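PDB 6ABJ: D-lactate dehydrogenase (Fermentative) from Pseudomonas aeruginosa, which probably catalyses the NADH-dependent interconversion of pyruvate and D-lactate, as a tetrameric member of the D-isomer-specific 2-hydroxyacid dehydrogenase family. Local coordinates for residues 243-248 / 252-257; 290-295 / 299-304. One frame throughout, in Å; residues are numbered along the deposited sequence.

Contact 1 (243-248 / 252-257)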
loop_
_atom_site.group_PDB
_atom_site.type_symbol
_atom_site.label_atom_id
_atom_site.label_comp_id
_atom_site.label_asym_id
_atom_site.label_seq_id
_atom_site.Cartn_x
_atom_site.Cartn_y
_atom_site.Cartn_z
ATOM N N ALA B 243 4.712 15.398 21.401
ATOM C CA ALA B 243 4.643 14.208 22.193
ATOM C C ALA B 243 3.860 13.147 21.432
ATOM O O ALA B 243 3.137 13.436 20.464
ATOM C CB ALA B 243 3.977 14.488 23.527
ATOM N N MET B 244 3.982 11.939 21.916
ATOM C CA MET B 244 3.220 10.786 21.418
ATOM C C MET B 244 2.077 10.448 22.394
ATOM O O MET B 244 2.332 10.323 23.585
ATOM C CB MET B 244 4.165 9.600 21.321
ATOM C CG MET B 244 3.499 8.286 20.942
ATOM S SD MET B 244 4.688 6.933 20.813
ATOM C CE MET B 244 5.559 7.358 19.339
ATOM N N LEU B 245 0.896 10.174 21.846
ATOM C CA LEU B 245 -0.250 9.672 22.639
ATOM C C LEU B 245 -0.695 8.315 22.158
ATOM O O LEU B 245 -0.902 8.109 20.958
ATOM C CB LEU B 245 -1.388 10.682 22.491
ATOM C CG LEU B 245 -2.662 10.315 23.251
ATOM C CD1 LEU B 245 -2.520 10.326 24.770
ATOM C CD2 LEU B 245 -3.769 11.296 22.848
ATOM N N ILE B 246 -0.919 7.406 23.103
ATOM C CA ILE B 246 -1.383 6.064 22.834
ATOM C C ILE B 246 -2.709 5.869 23.642
ATOM O O ILE B 246 -2.768 6.111 24.852
ATOM C CB ILE B 246 -0.359 5.011 23.322
ATOM C CG1 ILE B 246 1.034 5.272 22.677
ATOM C CG2 ILE B 246 -0.792 3.591 23.026
ATOM C CD1 ILE B 246 1.071 5.193 21.154
ATOM N N ASN B 247 -3.747 5.435 22.948
ATOM C CA ASN B 247 -4.986 5.043 23.607
ATOM C C ASN B 247 -5.344 3.630 23.230
ATOM O O ASN B 247 -5.882 3.342 22.133
ATOM C CB ASN B 247 -6.140 5.967 23.265
ATOM C CG ASN B 247 -7.383 5.638 24.111
ATOM O OD1 ASN B 247 -7.278 4.892 25.095
ATOM N ND2 ASN B 247 -8.512 6.136 23.703
ATOM N N THR B 248 -4.988 2.712 24.122
ATOM C CA THR B 248 -5.558 1.345 24.082
ATOM C C THR B 248 -6.674 1.128 25.132
ATOM O O THR B 248 -7.060 0.003 25.321
ATOM C CB THR B 248 -4.464 0.300 24.261
ATOM O OG1 THR B 248 -3.828 0.487 25.550
ATOM C CG2 THR B 248 -3.371 0.437 23.145
ATOM N N ALA B 252 -13.827 6.530 24.292
ATOM C CA ALA B 252 -14.387 7.778 24.812
ATOM C C ALA B 252 -13.441 8.501 25.763
ATOM O O ALA B 252 -13.791 9.557 26.268
ATOM C CB ALA B 252 -15.774 7.515 25.490
ATOM N N LEU B 253 -12.273 7.926 26.068
ATOM C CA LEU B 253 -11.254 8.648 26.901
ATOM C C LEU B 253 -10.732 9.863 26.203
ATOM O O LEU B 253 -10.171 10.774 26.808
ATOM C CB LEU B 253 -10.099 7.722 27.299
ATOM C CG LEU B 253 -10.402 6.557 28.217
ATOM C CD1 LEU B 253 -9.183 5.693 28.486
ATOM C CD2 LEU B 253 -11.002 6.986 29.575
ATOM N N VAL B 254 -10.922 9.914 24.880
ATOM C CA VAL B 254 -10.377 10.983 24.111
ATOM C C VAL B 254 -11.459 11.628 23.227
ATOM O O VAL B 254 -12.409 10.968 22.820
ATOM C CB VAL B 254 -9.203 10.392 23.275
ATOM C CG1 VAL B 254 -9.682 9.912 21.940
ATOM C CG2 VAL B 254 -8.170 11.446 23.076
ATOM N N ASN B 255 -11.311 12.909 22.972
ATOM C CA ASN B 255 -12.147 13.602 22.045
ATOM C C ASN B 255 -11.429 13.635 20.720
ATOM O O ASN B 255 -10.650 14.524 20.437
ATOM C CB ASN B 255 -12.456 15.043 22.504
ATOM C CG ASN B 255 -13.504 15.718 21.648
ATOM O OD1 ASN B 255 -14.036 15.134 20.689
ATOM N ND2 ASN B 255 -13.758 16.986 21.936
ATOM N N ALA B 256 -11.761 12.665 19.895
ATOM C CA ALA B 256 -11.027 12.446 18.648
ATOM C C ALA B 256 -11.008 13.647 17.767
ATOM O O ALA B 256 -10.003 13.988 17.132
ATOM C CB ALA B 256 -11.622 11.257 17.920
ATOM N N ALA B 257 -12.119 14.373 17.765
ATOM C CA ALA B 257 -12.202 15.576 17.010
ATOM C C ALA B 257 -11.107 16.558 17.342
ATOM O O ALA B 257 -10.631 17.211 16.469
ATOM C CB ALA B 257 -13.611 16.225 17.183
#
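Asn247, the last residue of strand 243-247, extends its amide toward Leu253 and Val254 across the turn that follows the strand. From CB, which points at segment 252-257, CG lies anti to the backbone N (chi1 -173°), and this extended course carries the carboxamide to the backbone of residues 249-250, where its two hydrogen bonds form. At its tip the two branches diverge. OD1 passes a methyl, Leu253 CD1, at 4.0 Å, an ordinary van der Waals approach in which the two side chains cross at about a right angle; the same oxygen accepts a hydrogen bond from the backbone N of Gly249. ND2 has Val254 CG1 4.3 Å away and donates to the carbonyl O of Arg250. Asparagine suits this place because a short side chain ending in a planar amide offers both an acceptor and a donor: the backbone of the turn satisfies both buried polar atoms and fixes the amide's rotation, although the same two atoms also lie beside methyls of Leu253 and Val254. Two residues earlier on the same side of the strand, Leu245 brings CD2 to 4.4 Å from Val254 CG2. The branched valine thus serves both strand residues, one methyl facing the amide and the other the leucine. Leu253 also packs on Leu219 of the adjoining strand 216-219, and Leu245 on Leu271 of strand 268-273. The arrangement belongs to the beta-alpha-beta unit formed by strand 243-247, helix 256-265 and strand 268-273 in the Rossmann-type NAD-binding domain, where the chain leaves the strand end at Thr248, a residue that binds NADH.

Contact 2 (290-295 / 299-304)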
loop_
_atom_site.group_PDB
_atom_site.type_symbol
_atom_site.label_atom_id
_atom_site.label_comp_id
_atom_site.label_asym_id
_atom_site.label_seq_id
_atom_site.Cartn_x
_atom_site.Cartn_y
_atom_site.Cartn_z
ATOM N N GLN B 290 -16.631 0.803 0.587
ATOM C CA GLN B 290 -17.524 1.937 0.672
ATOM C C GLN B 290 -16.864 3.168 1.321
ATOM O O GLN B 290 -16.040 3.043 2.187
ATOM C CB GLN B 290 -18.718 1.538 1.570
ATOM C CG GLN B 290 -19.450 0.273 1.124
ATOM C CD GLN B 290 -20.108 0.430 -0.245
ATOM O OE1 GLN B 290 -20.100 -0.500 -1.066
ATOM N NE2 GLN B 290 -20.679 1.605 -0.508
ATOM N N PRO B 291 -17.277 4.371 0.918
ATOM C CA PRO B 291 -16.813 5.540 1.626
ATOM C C PRO B 291 -17.004 5.393 3.058
ATOM O O PRO B 291 -17.972 4.782 3.512
ATOM C CB PRO B 291 -17.707 6.667 1.074
ATOM C CG PRO B 291 -17.952 6.258 -0.314
ATOM C CD PRO B 291 -18.110 4.748 -0.249
ATOM N N LEU B 292 -16.081 5.958 3.824
ATOM C CA LEU B 292 -16.194 5.994 5.252
ATOM C C LEU B 292 -17.009 7.201 5.599
ATOM O O LEU B 292 -16.674 8.302 5.172
ATOM C CB LEU B 292 -14.823 6.162 5.922
ATOM C CG LEU B 292 -14.098 5.125 6.715
ATOM C CD1 LEU B 292 -13.020 5.860 7.528
ATOM C CD2 LEU B 292 -14.981 4.287 7.639
ATOM N N GLN B 293 -18.049 7.003 6.429
ATOM C CA GLN B 293 -18.964 8.093 6.786
ATOM C C GLN B 293 -18.366 9.047 7.785
ATOM O O GLN B 293 -18.591 10.226 7.706
ATOM C CB GLN B 293 -20.335 7.532 7.313
ATOM C CG GLN B 293 -21.170 6.875 6.208
ATOM C CD GLN B 293 -21.467 7.812 5.061
ATOM O OE1 GLN B 293 -21.775 8.963 5.255
ATOM N NE2 GLN B 293 -21.333 7.324 3.844
ATOM N N ASP B 294 -17.587 8.532 8.715
ATOM C CA ASP B 294 -17.042 9.325 9.804
ATOM C C ASP B 294 -15.893 10.227 9.389
ATOM O O ASP B 294 -14.789 9.746 9.138
ATOM C CB ASP B 294 -16.567 8.333 10.872
ATOM C CG ASP B 294 -16.177 8.989 12.172
ATOM O OD1 ASP B 294 -15.732 10.155 12.145
ATOM O OD2 ASP B 294 -16.303 8.318 13.217
ATOM N N ASP B 295 -16.151 11.533 9.332
ATOM C CA ASP B 295 -15.162 12.495 8.890
ATOM C C ASP B 295 -13.906 12.529 9.768
ATOM O O ASP B 295 -12.775 12.664 9.280
ATOM C CB ASP B 295 -15.766 13.901 8.885
ATOM C CG ASP B 295 -16.837 14.107 7.803
ATOM O OD1 ASP B 295 -16.968 13.308 6.858
ATOM O OD2 ASP B 295 -17.546 15.117 7.913
ATOM N N ARG B 299 -10.077 11.357 8.706
ATOM C CA ARG B 299 -8.998 12.337 8.740
ATOM C C ARG B 299 -7.833 11.784 9.575
ATOM O O ARG B 299 -6.689 11.891 9.167
ATOM C CB ARG B 299 -9.465 13.676 9.309
ATOM C CG ARG B 299 -8.387 14.767 9.300
ATOM C CD ARG B 299 -8.029 15.118 7.898
ATOM N NE ARG B 299 -7.499 16.477 7.758
ATOM C CZ ARG B 299 -6.277 16.822 7.342
ATOM N NH1 ARG B 299 -5.346 15.923 7.064
ATOM N NH2 ARG B 299 -5.964 18.093 7.241
ATOM N N LEU B 300 -8.136 11.136 10.704
ATOM C CA LEU B 300 -7.090 10.526 11.504
ATOM C C LEU B 300 -6.319 9.486 10.729
ATOM O O LEU B 300 -5.084 9.467 10.806
ATOM C CB LEU B 300 -7.683 9.846 12.758
ATOM C CG LEU B 300 -8.204 10.842 13.785
ATOM C CD1 LEU B 300 -9.027 10.109 14.875
ATOM C CD2 LEU B 300 -7.051 11.606 14.410
ATOM N N LEU B 301 -7.041 8.629 10.010
ATOM C CA LEU B 301 -6.442 7.584 9.245
ATOM C C LEU B 301 -5.400 8.049 8.165
ATOM O O LEU B 301 -4.519 7.291 7.869
ATOM C CB LEU B 301 -7.460 6.684 8.587
ATOM C CG LEU B 301 -8.207 5.827 9.629
ATOM C CD1 LEU B 301 -9.494 5.281 9.003
ATOM C CD2 LEU B 301 -7.370 4.699 10.208
ATOM N N SER B 302 -5.511 9.299 7.717
ATOM C CA SER B 302 -4.688 9.893 6.683
ATOM C C SER B 302 -3.288 10.321 7.054
ATOM O O SER B 302 -2.387 10.395 6.207
ATOM C CB SER B 302 -5.373 11.186 6.208
ATOM O OG SER B 302 -6.552 10.968 5.460
ATOM N N PHE B 303 -3.141 10.681 8.325
ATOM C CA PHE B 303 -1.925 11.310 8.816
ATOM C C PHE B 303 -0.820 10.259 8.790
ATOM O O PHE B 303 -1.034 9.083 9.101
ATOM C CB PHE B 303 -2.085 11.746 10.220
ATOM C CG PHE B 303 -2.967 12.933 10.371
ATOM C CD1 PHE B 303 -2.566 14.138 9.880
ATOM C CD2 PHE B 303 -4.176 12.852 10.982
ATOM C CE1 PHE B 303 -3.375 15.269 10.040
ATOM C CE2 PHE B 303 -4.947 13.994 11.188
ATOM C CZ PHE B 303 -4.556 15.179 10.722
ATOM N N PRO B 304 0.380 10.691 8.487
ATOM C CA PRO B 304 1.512 9.801 8.355
ATOM C C PRO B 304 2.008 9.310 9.710
ATOM O O PRO B 304 2.755 8.375 9.766
ATOM C CB PRO B 304 2.600 10.724 7.707
ATOM C CG PRO B 304 2.256 12.054 8.097
ATOM C CD PRO B 304 0.693 12.033 7.986
#
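Asp295 and Arg299 are joined by the first full turn of helix 295-302, the backbone N of Arg299 donating to the carbonyl O of Asp295 at 3.1 Å with an N-H...O angle of 146°, an i to i+4 bond. Just before it, Asp294 occupies the N-cap, its OD1 taking the backbone N of Leu297, a role to which a short acidic side chain is well suited. Arg299 CB lies 3.5 Å from that same Asp295 O; beyond it the chain bends at chi2 (65°), leading the guanidinium away from segment 290-295, with Phe303 CZ over one face, 3.7 Å above the guanidinium plane and offset toward the rim of that group. Asp295 OD1 forms a salt bridge with Arg299 NH2 of the second subunit, and Arg299 NH2 forms the reciprocal one with Asp295 OD1 of the second subunit. Apart from the backbone bond, Leu292 CD1 meets Leu301 CD1 at 3.9 Å, the side chains crossing at about a right angle. Leucine suits both positions because methyls alone make this join; Leu292 also packs on Phe148 and Leu301 on Thr143 of the third subunit. Within its own chain the helix leads toward strand 306-308 and lies against helix 256-265, where Arg299 touches Ile260 and Leu300 touches Leu263.

Contacts 1 and 2 follow one another along the chain, their centres 16 Å apart, and meet where Ala256 CB packs against Leu300 CD1 at 4.2 Å. Helix 256-265 is the bridge: it begins in segment 252-257 and also touches helix 295-302. The two contacts stand differently to the cofactor site. Contact 1 contains Thr248 of the NADH site, and the side chain of Asn247 lies about 7 Å from that of Asp274, another NADH-binding residue; in contact 2, Leu301 is about 11 Å from Asp274, side chain to side chain. Contact 1 is buried within one subunit, whereas contact 2 faces two other subunits, so together they span from cofactor site to tetramer interface.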